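Local coordinates for microcin B17-processing protein McbD (Escherichia coli str. K-12 substr. MG1655, PDB 6GRH), which is needed to process the inactive precursor of the antibiotic microcin B17 into the active peptide, and belongs to the YcaO family, at residues K86-A91 / V358-F363; F92-S97 / I372-K377; I104-K109 / A137-F142; D145-G150 / L364-S369. The protein carries 1 engineered substitution. One frame throughout, in Å; residues are numbered along the deposited sequence.

Interaction 1. Residues K86-A91 / V358-F363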
loop_
_atom_site.group_PDB
_atom_site.type_symbol
_atom_site.label_atom_id
_atom_site.label_comp_id
_atom_site.label_asym_id
_atom_site.label_seq_id
_atom_site.Cartn_x
_atom_site.Cartn_y
_atom_site.Cartn_z
ATOM N N LYS E 86 -0.048 -4.368 67.429
ATOM C CA LYS E 86 -0.272 -3.250 68.363
ATOM C C LYS E 86 -0.342 -1.892 67.638
ATOM O O LYS E 86 -1.216 -1.068 67.936
ATOM C CB LYS E 86 0.816 -3.226 69.450
ATOM C CG LYS E 86 0.574 -2.246 70.592
ATOM N N ALA E 87 0.572 -1.661 66.696
ATOM C CA ALA E 87 0.555 -0.439 65.898
ATOM C C ALA E 87 -0.715 -0.304 65.031
ATOM O O ALA E 87 -1.250 0.796 64.882
ATOM C CB ALA E 87 1.794 -0.372 65.014
ATOM N N PHE E 88 -1.180 -1.406 64.447
ATOM C CA PHE E 88 -2.450 -1.380 63.710
ATOM C C PHE E 88 -3.603 -1.037 64.640
ATOM O O PHE E 88 -4.425 -0.175 64.302
ATOM C CB PHE E 88 -2.728 -2.688 62.952
ATOM C CG PHE E 88 -2.059 -2.756 61.601
ATOM C CD1 PHE E 88 -2.606 -2.085 60.508
ATOM C CD2 PHE E 88 -0.886 -3.477 61.421
ATOM C CE1 PHE E 88 -1.989 -2.125 59.251
ATOM C CE2 PHE E 88 -0.267 -3.531 60.162
ATOM C CZ PHE E 88 -0.825 -2.859 59.081
ATOM N N THR E 89 -3.641 -1.689 65.807
ATOM C CA THR E 89 -4.674 -1.425 66.819
ATOM C C THR E 89 -4.731 0.054 67.178
ATOM O O THR E 89 -5.804 0.618 67.255
ATOM C CB THR E 89 -4.438 -2.228 68.112
ATOM O OG1 THR E 89 -4.308 -3.622 67.794
ATOM C CG2 THR E 89 -5.588 -2.035 69.089
ATOM N N GLU E 90 -3.566 0.670 67.386
ATOM C CA GLU E 90 -3.494 2.099 67.711
ATOM C C GLU E 90 -3.896 2.987 66.524
ATOM O O GLU E 90 -4.479 4.052 66.732
ATOM C CB GLU E 90 -2.104 2.474 68.261
ATOM C CG GLU E 90 -1.772 1.839 69.629
ATOM C CD GLU E 90 -2.894 1.952 70.651
ATOM O OE1 GLU E 90 -3.164 3.075 71.120
ATOM O OE2 GLU E 90 -3.530 0.927 71.004
ATOM N N ALA E 91 -3.622 2.545 65.292
ATOM C CA ALA E 91 -4.141 3.234 64.107
ATOM C C ALA E 91 -5.668 3.134 64.037
ATOM O O ALA E 91 -6.347 4.152 63.959
ATOM C CB ALA E 91 -3.511 2.692 62.824
ATOM N N VAL E 358 2.502 0.068 53.077
ATOM C CA VAL E 358 1.566 0.427 54.133
ATOM C C VAL E 358 2.297 0.460 55.470
ATOM O O VAL E 358 3.022 -0.480 55.793
ATOM C CB VAL E 358 0.455 -0.642 54.305
ATOM C CG1 VAL E 358 -0.484 -0.285 55.453
ATOM C CG2 VAL E 358 -0.335 -0.807 53.024
ATOM N N SER E 359 2.071 1.516 56.248
ATOM C CA SER E 359 2.518 1.570 57.632
ATOM C C SER E 359 1.501 2.251 58.562
ATOM O O SER E 359 1.146 3.410 58.340
ATOM C CB SER E 359 3.854 2.283 57.748
ATOM O OG SER E 359 4.285 2.289 59.111
ATOM N N PRO E 360 1.058 1.547 59.628
ATOM C CA PRO E 360 0.217 2.221 60.653
ATOM C C PRO E 360 0.959 3.236 61.524
ATOM O O PRO E 360 0.315 3.920 62.315
ATOM C CB PRO E 360 -0.295 1.056 61.504
ATOM C CG PRO E 360 0.806 0.040 61.412
ATOM C CD PRO E 360 1.338 0.146 59.999
ATOM N N ASP E 361 2.290 3.311 61.408
ATOM C CA ASP E 361 3.083 4.364 62.048
ATOM C C ASP E 361 3.266 5.645 61.223
ATOM O O ASP E 361 3.869 6.620 61.700
ATOM C CB ASP E 361 4.439 3.788 62.457
ATOM C CG ASP E 361 4.325 2.859 63.659
ATOM O OD1 ASP E 361 3.468 3.117 64.537
ATOM O OD2 ASP E 361 5.085 1.865 63.726
ATOM N N PHE E 362 2.735 5.645 60.006
ATOM C CA PHE E 362 2.679 6.816 59.157
ATOM C C PHE E 362 1.196 7.022 58.828
ATOM O O PHE E 362 0.333 6.238 59.281
ATOM C CB PHE E 362 3.473 6.556 57.868
ATOM C CG PHE E 362 4.980 6.507 58.046
ATOM C CD1 PHE E 362 5.601 5.378 58.565
ATOM C CD2 PHE E 362 5.775 7.564 57.642
ATOM C CE1 PHE E 362 6.976 5.319 58.712
ATOM C CE2 PHE E 362 7.162 7.514 57.793
ATOM C CZ PHE E 362 7.761 6.384 58.317
ATOM N N PHE E 363 0.882 8.049 58.046
ATOM C CA PHE E 363 -0.503 8.208 57.570
ATOM C C PHE E 363 -0.949 7.020 56.706
ATOM O O PHE E 363 -0.256 6.628 55.780
ATOM C CB PHE E 363 -0.679 9.523 56.834
ATOM C CG PHE E 363 -0.509 10.711 57.722
ATOM C CD1 PHE E 363 -1.547 11.109 58.562
ATOM C CD2 PHE E 363 0.684 11.408 57.750
ATOM C CE1 PHE E 363 -1.401 12.192 59.389
ATOM C CE2 PHE E 363 0.838 12.500 58.566
ATOM C CZ PHE E 363 -0.193 12.895 59.404
#
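Pro360 lies against helix 82-95 and meets three of its side chains, Ala87, Phe88 and Ala91, so that the loop after strand 350-358 is held to the helix almost entirely by apolar packing. The central element is a CH-pi contact: Pro360 CG stands 3.8 Å from the centroid of the Phe88 ring and only 6° off the ring normal, over the middle of one face. Phe88 has CG beside its own backbone N (chi1 -84°), a torsion that swings the ring from the flank of the helix toward the loop. The same face also receives the next carbon of the proline, Pro360 CD, at 3.8 Å from Phe88 CZ.

Close packing on the helix surface completes the seat of the proline, from two alanines one helical turn apart. Ala87 CB approaches Pro360 CG, and Ala91 CB lies 3.8 Å from Pro360 CB. Val358 CG1 adds a looser touch at 4.5 Å from Phe88 CZ. From the helix backbone, the carbonyl oxygen of Ala87 comes within 3.5 Å of Pro360 CB.

Within the loop, Ser359 to Phe362 form a type I beta turn, and Ser359 OG accepts from Asp361 N at 3.2 Å in an ST turn. Asp361 rests its carboxylate near the methyl of Ala87, but OD2 reaches out to Ser335 and Asn337.

The contact is buried between several elements: Leu76 of helix 76-79 also packs on Phe88, Asn337 touches Ala87, and Val358 continues the backbone pairing of strand 350-358 with strand 339-347 at Phe339.

Interaction 2. Residues F92-S97 / I372-K377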
loop_
_atom_site.group_PDB
_atom_site.type_symbol
_atom_site.label_atom_id
_atom_site.label_comp_id
_atom_site.label_asym_id
_atom_site.label_seq_id
_atom_site.Cartn_x
_atom_site.Cartn_y
_atom_site.Cartn_z
ATOM N N PHE E 92 -6.189 1.911 64.088
ATOM C CA PHE E 92 -7.642 1.680 64.008
ATOM C C PHE E 92 -8.414 2.341 65.156
ATOM O O PHE E 92 -9.507 2.864 64.942
ATOM C CB PHE E 92 -7.984 0.180 63.993
ATOM C CG PHE E 92 -7.671 -0.531 62.698
ATOM C CD1 PHE E 92 -8.044 -0.005 61.471
ATOM C CD2 PHE E 92 -7.036 -1.769 62.718
ATOM C CE1 PHE E 92 -7.754 -0.681 60.286
ATOM C CE2 PHE E 92 -6.752 -2.450 61.546
ATOM C CZ PHE E 92 -7.115 -1.904 60.327
ATOM N N PHE E 93 -7.842 2.347 66.358
ATOM C CA PHE E 93 -8.476 3.022 67.502
ATOM C C PHE E 93 -8.745 4.517 67.261
ATOM O O PHE E 93 -9.724 5.043 67.767
ATOM C CB PHE E 93 -7.653 2.828 68.764
ATOM C CG PHE E 93 -8.364 3.237 70.024
ATOM C CD1 PHE E 93 -9.379 2.442 70.549
ATOM C CD2 PHE E 93 -8.007 4.407 70.703
ATOM C CE1 PHE E 93 -10.037 2.811 71.712
ATOM C CE2 PHE E 93 -8.663 4.780 71.869
ATOM C CZ PHE E 93 -9.678 3.979 72.375
ATOM N N GLN E 94 -7.920 5.187 66.452
ATOM C CA GLN E 94 -8.174 6.606 66.100
ATOM C C GLN E 94 -9.147 6.797 64.933
ATOM O O GLN E 94 -9.732 7.859 64.760
ATOM C CB GLN E 94 -6.882 7.285 65.694
ATOM C CG GLN E 94 -5.795 7.254 66.735
ATOM C CD GLN E 94 -4.520 7.841 66.183
ATOM O OE1 GLN E 94 -4.492 8.999 65.739
ATOM N NE2 GLN E 94 -3.468 7.037 66.166
ATOM N N ILE E 95 -9.273 5.779 64.104
ATOM C CA ILE E 95 -9.995 5.895 62.842
ATOM C C ILE E 95 -11.510 5.753 63.050
ATOM O O ILE E 95 -12.276 6.556 62.517
ATOM C CB ILE E 95 -9.381 4.926 61.808
ATOM C CG1 ILE E 95 -7.950 5.417 61.488
ATOM C CG2 ILE E 95 -10.211 4.863 60.529
ATOM C CD1 ILE E 95 -7.116 4.478 60.649
ATOM N N SER E 96 -11.938 4.758 63.826
ATOM C CA SER E 96 -13.352 4.633 64.230
ATOM C C SER E 96 -13.515 5.019 65.701
ATOM O O SER E 96 -12.538 5.268 66.398
ATOM C CB SER E 96 -13.843 3.201 64.010
ATOM O OG SER E 96 -13.339 2.314 65.004
ATOM N N SER E 97 -14.756 5.040 66.179
ATOM C CA SER E 97 -15.025 5.208 67.610
ATOM C C SER E 97 -15.019 3.868 68.376
ATOM O O SER E 97 -15.338 3.845 69.560
ATOM C CB SER E 97 -16.361 5.939 67.823
ATOM O OG SER E 97 -17.485 5.123 67.506
ATOM N N ILE E 372 -8.842 9.209 59.896
ATOM C CA ILE E 372 -7.407 9.044 59.657
ATOM C C ILE E 372 -6.639 8.882 60.975
ATOM O O ILE E 372 -7.095 9.351 62.033
ATOM C CB ILE E 372 -6.869 10.254 58.858
ATOM C CG1 ILE E 372 -5.500 9.930 58.222
ATOM C CG2 ILE E 372 -6.807 11.509 59.734
ATOM C CD1 ILE E 372 -5.058 10.929 57.174
ATOM N N ASN E 373 -5.502 8.194 60.905
ATOM C CA ASN E 373 -4.626 8.037 62.067
ATOM C C ASN E 373 -3.713 9.270 62.213
ATOM O O ASN E 373 -2.518 9.227 61.948
ATOM C CB ASN E 373 -3.861 6.699 62.044
ATOM C CG ASN E 373 -2.932 6.544 60.856
ATOM O OD1 ASN E 373 -3.305 6.821 59.705
ATOM N ND2 ASN E 373 -1.719 6.054 61.126
ATOM N N ILE E 374 -4.314 10.362 62.669
ATOM C CA ILE E 374 -3.645 11.655 62.797
ATOM C C ILE E 374 -2.408 11.622 63.726
ATOM O O ILE E 374 -1.424 12.337 63.482
ATOM C CB ILE E 374 -4.654 12.747 63.257
ATOM C CG1 ILE E 374 -4.108 14.161 63.002
ATOM C CG2 ILE E 374 -5.060 12.561 64.718
ATOM C CD1 ILE E 374 -3.912 14.496 61.540
ATOM N N ASN E 375 -2.453 10.776 64.755
ATOM C CA ASN E 375 -1.331 10.625 65.683
ATOM C C ASN E 375 -0.529 9.396 65.287
ATOM O O ASN E 375 -1.019 8.270 65.376
ATOM C CB ASN E 375 -1.837 10.505 67.118
ATOM C CG ASN E 375 -2.595 11.742 67.581
ATOM O OD1 ASN E 375 -2.388 12.848 67.071
ATOM N ND2 ASN E 375 -3.466 11.563 68.575
ATOM N N ASN E 376 0.696 9.629 64.829
ATOM C CA ASN E 376 1.549 8.562 64.292
ATOM C C ASN E 376 3.025 8.950 64.535
ATOM O O ASN E 376 3.283 9.877 65.314
ATOM C CB ASN E 376 1.182 8.268 62.810
ATOM C CG ASN E 376 1.244 9.501 61.918
ATOM O OD1 ASN E 376 2.239 10.226 61.904
ATOM N ND2 ASN E 376 0.180 9.734 61.158
ATOM N N LYS E 377 3.985 8.243 63.933
ATOM C CA LYS E 377 5.403 8.537 64.200
ATOM C C LYS E 377 5.958 9.798 63.540
ATOM O O LYS E 377 7.070 10.205 63.873
ATOM C CB LYS E 377 6.292 7.338 63.873
ATOM C CG LYS E 377 6.044 6.129 64.755
ATOM C CD LYS E 377 6.508 6.365 66.188
ATOM C CE LYS E 377 6.179 5.207 67.119
ATOM N NZ LYS E 377 6.515 3.875 66.538
#
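Gln94 and Ile95, near the end of helix 82-95, face a loop that bends through an inverse gamma turn centred on Asn373. The two residues meet it in different ways: Ile95 packs in the buried part of the contact, Gln94 makes paired hydrogen bonds on its partly exposed side.

On the buried side Ile95 lays its longer branch on the peptide link between Ile372 and Asn373, with CG1 3.7 Å from Ile372 C. CD1 continues to 4.2 Å from Asn373 CB, the two side chains running side by side in the same direction. This packing encloses Asn373 N, which has no hydrogen-bonding partner in the model. The side-chain amide of Asn373, by contrast, turns from the helix and is tied to the backbone of the same loop, ND2 to the oxygen of Phe362 and OD1 to the nitrogen of Leu364.

Toward solvent the packing thins and the amide of Gln94 takes over. Its chain is extended beyond CG (chi2 175°), which carries the amide out to the main chain of Asn375. Gln94 OE1 accepts from Asn375 N at 2.9 Å, and Gln94 NE2 donates to Asn375 O, also at 2.9 Å and with an N-H...O angle of 166°. Both bonds use in-plane lone pairs, so the flat amide closes a ring with the backbone of a single residue and its rotation is fixed. NE2 has a second acceptor in Glu90 O, one turn back along the helix. At its closest side-chain approach, Gln94 OE1 lies 3.3 Å from Asn375 CB.

Interaction 3. Residues I104-K109 / A137-F142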
loop_
_atom_site.group_PDB
_atom_site.type_symbol
_atom_site.label_atom_id
_atom_site.label_comp_id
_atom_site.label_asym_id
_atom_site.label_seq_id
_atom_site.Cartn_x
_atom_site.Cartn_y
_atom_site.Cartn_z
ATOM N N ILE E 104 -9.262 -5.669 68.705
ATOM C CA ILE E 104 -8.398 -6.854 68.784
ATOM C C ILE E 104 -9.131 -8.187 68.653
ATOM O O ILE E 104 -8.482 -9.192 68.363
ATOM C CB ILE E 104 -7.401 -6.855 69.974
ATOM C CG1 ILE E 104 -8.085 -7.051 71.332
ATOM C CG2 ILE E 104 -6.529 -5.595 69.933
ATOM C CD1 ILE E 104 -7.097 -7.198 72.475
ATOM N N THR E 105 -10.459 -8.211 68.821
ATOM C CA THR E 105 -11.215 -9.463 68.670
ATOM C C THR E 105 -11.871 -9.614 67.300
ATOM O O THR E 105 -12.334 -10.701 66.966
ATOM C CB THR E 105 -12.287 -9.657 69.765
ATOM O OG1 THR E 105 -13.278 -8.631 69.668
ATOM C CG2 THR E 105 -11.661 -9.630 71.162
ATOM N N HIS E 106 -11.919 -8.546 66.509
ATOM C CA HIS E 106 -12.547 -8.623 65.197
ATOM C C HIS E 106 -11.678 -9.459 64.232
ATOM O O HIS E 106 -10.448 -9.326 64.204
ATOM C CB HIS E 106 -12.785 -7.223 64.623
ATOM C CG HIS E 106 -13.524 -7.230 63.320
ATOM N ND1 HIS E 106 -14.861 -7.555 63.229
ATOM C CD2 HIS E 106 -13.108 -6.979 62.056
ATOM C CE1 HIS E 106 -15.239 -7.491 61.963
ATOM N NE2 HIS E 106 -14.194 -7.142 61.231
ATOM N N LYS E 107 -12.338 -10.318 63.460
ATOM C CA LYS E 107 -11.684 -11.130 62.450
ATOM C C LYS E 107 -11.659 -10.357 61.122
ATOM O O LYS E 107 -12.660 -10.312 60.411
ATOM C CB LYS E 107 -12.389 -12.484 62.297
ATOM C CG LYS E 107 -12.256 -13.396 63.507
ATOM C CD LYS E 107 -12.640 -14.847 63.197
ATOM C CE LYS E 107 -12.049 -15.839 64.204
ATOM N NZ LYS E 107 -10.547 -15.845 64.221
ATOM N N PHE E 108 -10.515 -9.737 60.816
ATOM C CA PHE E 108 -10.327 -8.989 59.559
ATOM C C PHE E 108 -10.042 -9.899 58.372
ATOM O O PHE E 108 -9.315 -10.887 58.479
ATOM C CB PHE E 108 -9.157 -8.012 59.676
ATOM C CG PHE E 108 -9.428 -6.846 60.566
ATOM C CD1 PHE E 108 -9.125 -6.899 61.921
ATOM C CD2 PHE E 108 -10.002 -5.694 60.050
ATOM C CE1 PHE E 108 -9.370 -5.813 62.739
ATOM C CE2 PHE E 108 -10.258 -4.602 60.870
ATOM C CZ PHE E 108 -9.942 -4.662 62.218
ATOM N N LYS E 109 -10.588 -9.531 57.221
ATOM C CA LYS E 109 -10.186 -10.153 55.966
ATOM C C LYS E 109 -8.690 -9.832 55.774
ATOM O O LYS E 109 -8.238 -8.751 56.130
ATOM C CB LYS E 109 -11.016 -9.625 54.807
ATOM C CG LYS E 109 -12.525 -9.877 54.896
ATOM C CD LYS E 109 -12.845 -11.356 54.787
ATOM C CE LYS E 109 -14.337 -11.616 54.686
ATOM N NZ LYS E 109 -14.844 -11.474 53.292
ATOM N N ALA E 137 -16.168 -5.628 53.126
ATOM C CA ALA E 137 -17.374 -4.934 53.594
ATOM C C ALA E 137 -17.569 -4.930 55.120
ATOM O O ALA E 137 -17.883 -3.894 55.690
ATOM C CB ALA E 137 -18.615 -5.536 52.940
ATOM N N ASP E 138 -17.388 -6.085 55.758
ATOM C CA ASP E 138 -17.640 -6.243 57.208
ATOM C C ASP E 138 -16.565 -5.573 58.101
ATOM O O ASP E 138 -16.764 -5.448 59.316
ATOM C CB ASP E 138 -17.772 -7.727 57.579
ATOM C CG ASP E 138 -18.965 -8.394 56.902
ATOM O OD1 ASP E 138 -20.105 -7.973 57.157
ATOM O OD2 ASP E 138 -18.759 -9.315 56.083
ATOM N N ASP E 139 -15.450 -5.150 57.491
ATOM C CA ASP E 139 -14.370 -4.432 58.167
ATOM C C ASP E 139 -14.431 -2.913 57.958
ATOM O O ASP E 139 -13.623 -2.186 58.531
ATOM C CB ASP E 139 -13.018 -4.946 57.656
ATOM C CG ASP E 139 -12.866 -6.466 57.779
ATOM O OD1 ASP E 139 -13.622 -7.104 58.554
ATOM O OD2 ASP E 139 -11.986 -7.024 57.082
ATOM N N LEU E 140 -15.378 -2.422 57.157
ATOM C CA LEU E 140 -15.382 -0.989 56.808
ATOM C C LEU E 140 -15.679 -0.048 57.981
ATOM O O LEU E 140 -15.205 1.096 58.000
ATOM C CB LEU E 140 -16.329 -0.705 55.632
ATOM C CG LEU E 140 -15.843 -1.148 54.244
ATOM C CD1 LEU E 140 -16.996 -1.015 53.251
ATOM C CD2 LEU E 140 -14.620 -0.369 53.754
ATOM N N LYS E 141 -16.422 -0.537 58.968
ATOM C CA LYS E 141 -16.664 0.226 60.186
ATOM C C LYS E 141 -15.340 0.624 60.875
ATOM O O LYS E 141 -15.270 1.682 61.499
ATOM C CB LYS E 141 -17.639 -0.510 61.149
ATOM C CG LYS E 141 -17.189 -1.898 61.625
ATOM C CD LYS E 141 -18.221 -2.596 62.518
ATOM N N PHE E 142 -14.305 -0.209 60.726
ATOM C CA PHE E 142 -12.983 0.043 61.312
ATOM C C PHE E 142 -12.125 1.004 60.497
ATOM O O PHE E 142 -11.198 1.602 61.026
ATOM C CB PHE E 142 -12.218 -1.285 61.488
ATOM C CG PHE E 142 -12.854 -2.215 62.484
ATOM C CD1 PHE E 142 -12.541 -2.124 63.836
ATOM C CD2 PHE E 142 -13.771 -3.173 62.077
ATOM C CE1 PHE E 142 -13.146 -2.969 64.770
ATOM C CE2 PHE E 142 -14.381 -4.020 63.004
ATOM C CZ PHE E 142 -14.072 -3.918 64.347
HETATM O O HOH W 1 -9.538 -6.205 56.518
#
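The trans torsion of His106 (chi1 -176°) carries its ring away from the backbone N to meet Asp139 and Phe142, while Asp139, with CG beside its own N (chi1 -54°), brings its carboxylate round to strand 108-115. His106 NE2 donates to Asp139 OD1 at 2.7 Å. The oxygen lies close to the plane of the imidazole but is itself approached from above the carboxylate plane, the two flat groups standing nearly perpendicular. The second oxygen takes the backbone: Asp139 OD2 offers its syn lone pair to Lys109 N at 2.9 Å. A water also donates to OD2, at 2.6 Å, and to Lys109 O, so the carboxylate reaches Lys109 N directly and Lys109 O through the water.

Phe142 joins the two aromatic residues of the other segment. Its CE2 sits 3.3 Å above the centre of the His106 ring, a close approach with the planes tilted. Phe108 turns an edge to the face of Phe142, centroids 5.0 Å apart, with CZ leading. Beyond them, Phe92 of helix 82-95 meets Phe108, and Ile103 of helix 100-105 touches Phe142. The result is an aromatic cluster beside a His-carboxylate hydrogen bond, pinning the 3-10 segment 137-139 and Phe142 to strand 108-115 and the residues leading into it.

Interaction 4. Residues D145-G150 / L364-S369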
loop_
_atom_site.group_PDB
_atom_site.type_symbol
_atom_site.label_atom_id
_atom_site.label_comp_id
_atom_site.label_asym_id
_atom_site.label_seq_id
_atom_site.Cartn_x
_atom_site.Cartn_y
_atom_site.Cartn_z
ATOM N N ASP E 145 -12.447 5.051 55.124
ATOM C CA ASP E 145 -11.800 5.852 54.079
ATOM C C ASP E 145 -10.528 5.177 53.554
ATOM O O ASP E 145 -9.580 4.967 54.299
ATOM C CB ASP E 145 -11.492 7.260 54.607
ATOM C CG ASP E 145 -12.747 8.000 55.058
ATOM O OD1 ASP E 145 -13.728 8.047 54.301
ATOM O OD2 ASP E 145 -12.790 8.514 56.186
ATOM N N ARG E 146 -10.539 4.816 52.270
ATOM C CA ARG E 146 -9.442 4.134 51.584
ATOM C C ARG E 146 -8.961 4.971 50.394
ATOM O O ARG E 146 -9.721 5.756 49.824
ATOM C CB ARG E 146 -9.941 2.813 50.981
ATOM C CG ARG E 146 -10.196 1.635 51.911
ATOM C CD ARG E 146 -11.486 1.670 52.693
ATOM N NE ARG E 146 -12.613 2.260 51.981
ATOM C CZ ARG E 146 -13.368 1.661 51.058
ATOM N NH1 ARG E 146 -13.136 0.405 50.661
ATOM N NH2 ARG E 146 -14.372 2.348 50.509
ATOM N N ASP E 147 -7.717 4.756 49.986
ATOM C CA ASP E 147 -7.184 5.341 48.753
ATOM C C ASP E 147 -5.978 4.567 48.267
ATOM O O ASP E 147 -5.612 3.554 48.876
ATOM C CB ASP E 147 -6.903 6.848 48.918
ATOM C CG ASP E 147 -5.699 7.161 49.816
ATOM O OD1 ASP E 147 -4.804 6.305 50.022
ATOM O OD2 ASP E 147 -5.682 8.307 50.312
ATOM N N THR E 148 -5.358 5.039 47.182
ATOM C CA THR E 148 -4.308 4.299 46.510
ATOM C C THR E 148 -2.879 4.733 46.877
ATOM O O THR E 148 -1.957 4.437 46.119
ATOM C CB THR E 148 -4.445 4.439 44.973
ATOM O OG1 THR E 148 -4.344 5.826 44.614
ATOM C CG2 THR E 148 -5.736 3.884 44.487
ATOM N N CYS E 149 -2.686 5.417 48.005
ATOM C CA CYS E 149 -1.325 5.811 48.440
ATOM C C CYS E 149 -0.410 4.610 48.560
ATOM O O CYS E 149 -0.788 3.589 49.128
ATOM C CB CYS E 149 -1.331 6.511 49.795
ATOM S SG CYS E 149 -2.072 8.143 49.701
ATOM N N GLY E 150 0.783 4.745 47.990
ATOM C CA GLY E 150 1.780 3.702 48.019
ATOM C C GLY E 150 1.595 2.555 47.039
ATOM O O GLY E 150 2.360 1.606 47.091
ATOM N N LEU E 364 -2.090 6.424 57.050
ATOM C CA LEU E 364 -2.614 5.277 56.280
ATOM C C LEU E 364 -3.242 5.695 54.953
ATOM O O LEU E 364 -3.329 4.892 54.032
ATOM C CB LEU E 364 -3.608 4.448 57.120
ATOM C CG LEU E 364 -2.938 3.480 58.102
ATOM C CD1 LEU E 364 -3.952 2.876 59.052
ATOM C CD2 LEU E 364 -2.182 2.367 57.400
ATOM N N HIS E 365 -3.692 6.932 54.860
ATOM C CA HIS E 365 -4.208 7.468 53.615
ATOM C C HIS E 365 -4.083 8.991 53.658
ATOM O O HIS E 365 -3.634 9.524 54.662
ATOM C CB HIS E 365 -5.659 7.007 53.417
ATOM C CG HIS E 365 -6.590 7.460 54.491
ATOM N ND1 HIS E 365 -7.051 8.753 54.577
ATOM C CD2 HIS E 365 -7.190 6.777 55.493
ATOM C CE1 HIS E 365 -7.871 8.858 55.605
ATOM N NE2 HIS E 365 -7.985 7.668 56.170
ATOM N N MET E 366 -4.492 9.691 52.607
ATOM C CA MET E 366 -4.194 11.125 52.495
ATOM C C MET E 366 -5.361 12.085 52.706
ATOM O O MET E 366 -5.216 13.294 52.472
ATOM C CB MET E 366 -3.496 11.413 51.154
ATOM C CG MET E 366 -4.379 11.467 49.927
ATOM S SD MET E 366 -3.423 11.971 48.478
ATOM C CE MET E 366 -3.172 13.715 48.765
ATOM N N ASN E 367 -6.504 11.570 53.144
ATOM C CA ASN E 367 -7.675 12.402 53.409
ATOM C C ASN E 367 -7.813 12.739 54.904
ATOM O O ASN E 367 -8.461 12.013 55.648
ATOM C CB ASN E 367 -8.930 11.683 52.907
ATOM C CG ASN E 367 -10.189 12.500 53.095
ATOM O OD1 ASN E 367 -10.136 13.686 53.426
ATOM N ND2 ASN E 367 -11.339 11.864 52.873
ATOM N N ASN E 368 -7.235 13.847 55.354
ATOM C CA ASN E 368 -7.385 14.176 56.780
ATOM C C ASN E 368 -8.735 14.882 57.112
ATOM O O ASN E 368 -8.955 15.231 58.251
ATOM C CB ASN E 368 -6.131 14.846 57.397
ATOM C CG ASN E 368 -5.529 15.881 56.510
ATOM O OD1 ASN E 368 -4.361 15.784 56.093
ATOM N ND2 ASN E 368 -6.345 16.860 56.152
ATOM N N SER E 369 -9.627 15.058 56.124
ATOM C CA SER E 369 -11.043 15.378 56.394
ATOM C C SER E 369 -11.882 14.127 56.722
ATOM O O SER E 369 -13.027 14.248 57.119
ATOM C CB SER E 369 -11.688 16.122 55.217
ATOM O OG SER E 369 -12.159 15.223 54.222
HETATM O O HOH W 2 -4.019 4.105 51.424
#
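Asp147, which heads an Asx turn in the loop leading to strand 151-154, also ties this loop to the one running through His365 and Met366. Asp147 OD1 accepts from Cys149 N at 3.1 Å, closing the turn, and OD2 crosses the contact: its syn lone pair receives Met366 N at 2.9 Å, in a nearly straight bond (169°). Tyr286 of helix 285-292 gives OD2 a further partner. A water lies between the loops, 2.7 Å from Asp147 OD1 and 2.8 Å from Leu364 O, in reach of both.

His365 CB lies 3.4 Å from Asp147 OD2, with ring and carboxylate planes perpendicular. With chi1 at 61°, CG of His365 sits between the backbone N and the carbonyl carbon, which sets the ring over Asp145, whose carbonyl oxygen is 3.2 Å from His365 CD2. Asp145 CB makes an off-centre CH-pi contact with the ring. His365 ND1 accepts in plane from Asn367 N, while NE2 is hydrogen-bonded to Ala371 O; Asp145 OD2 meets Ala371 N, so both residues hold the backbone of Ala371. Cys149 SG packs 3.9 Å from Met366 CB.

Buried about 9 Å from the centre of the chain, this is loop-to-loop joining by side-chain-to-backbone bonds, with an Asx-turn aspartate sharing its second oxygen between the neighbouring loop and Tyr286.

All four contacts belong to the YcaO domain. Interactions 1 and 2 are neighbours, about 8 Å between centres, and use successive parts of helix 82-95 against the loop after strand 350-358. Along that loop come 358-363 of interaction 1, 364-369 of interaction 4 and 372-377 of interaction 2; interaction 4, about 12 Å from interaction 2, adds the loop before strand 151-154. Interaction 3 closes over a short stretch, about 15 Å from interactions 1 and 2, while the others join residues more than 200 positions apart. Asp361 O and Lys377 N probably hydrogen-bond between interactions 1 and 2; Phe142 of interaction 3 packs on Phe92 and Ile95. The loop after strand 350-358 is thus packed against helix 82-95 and the loop before strand 151-154.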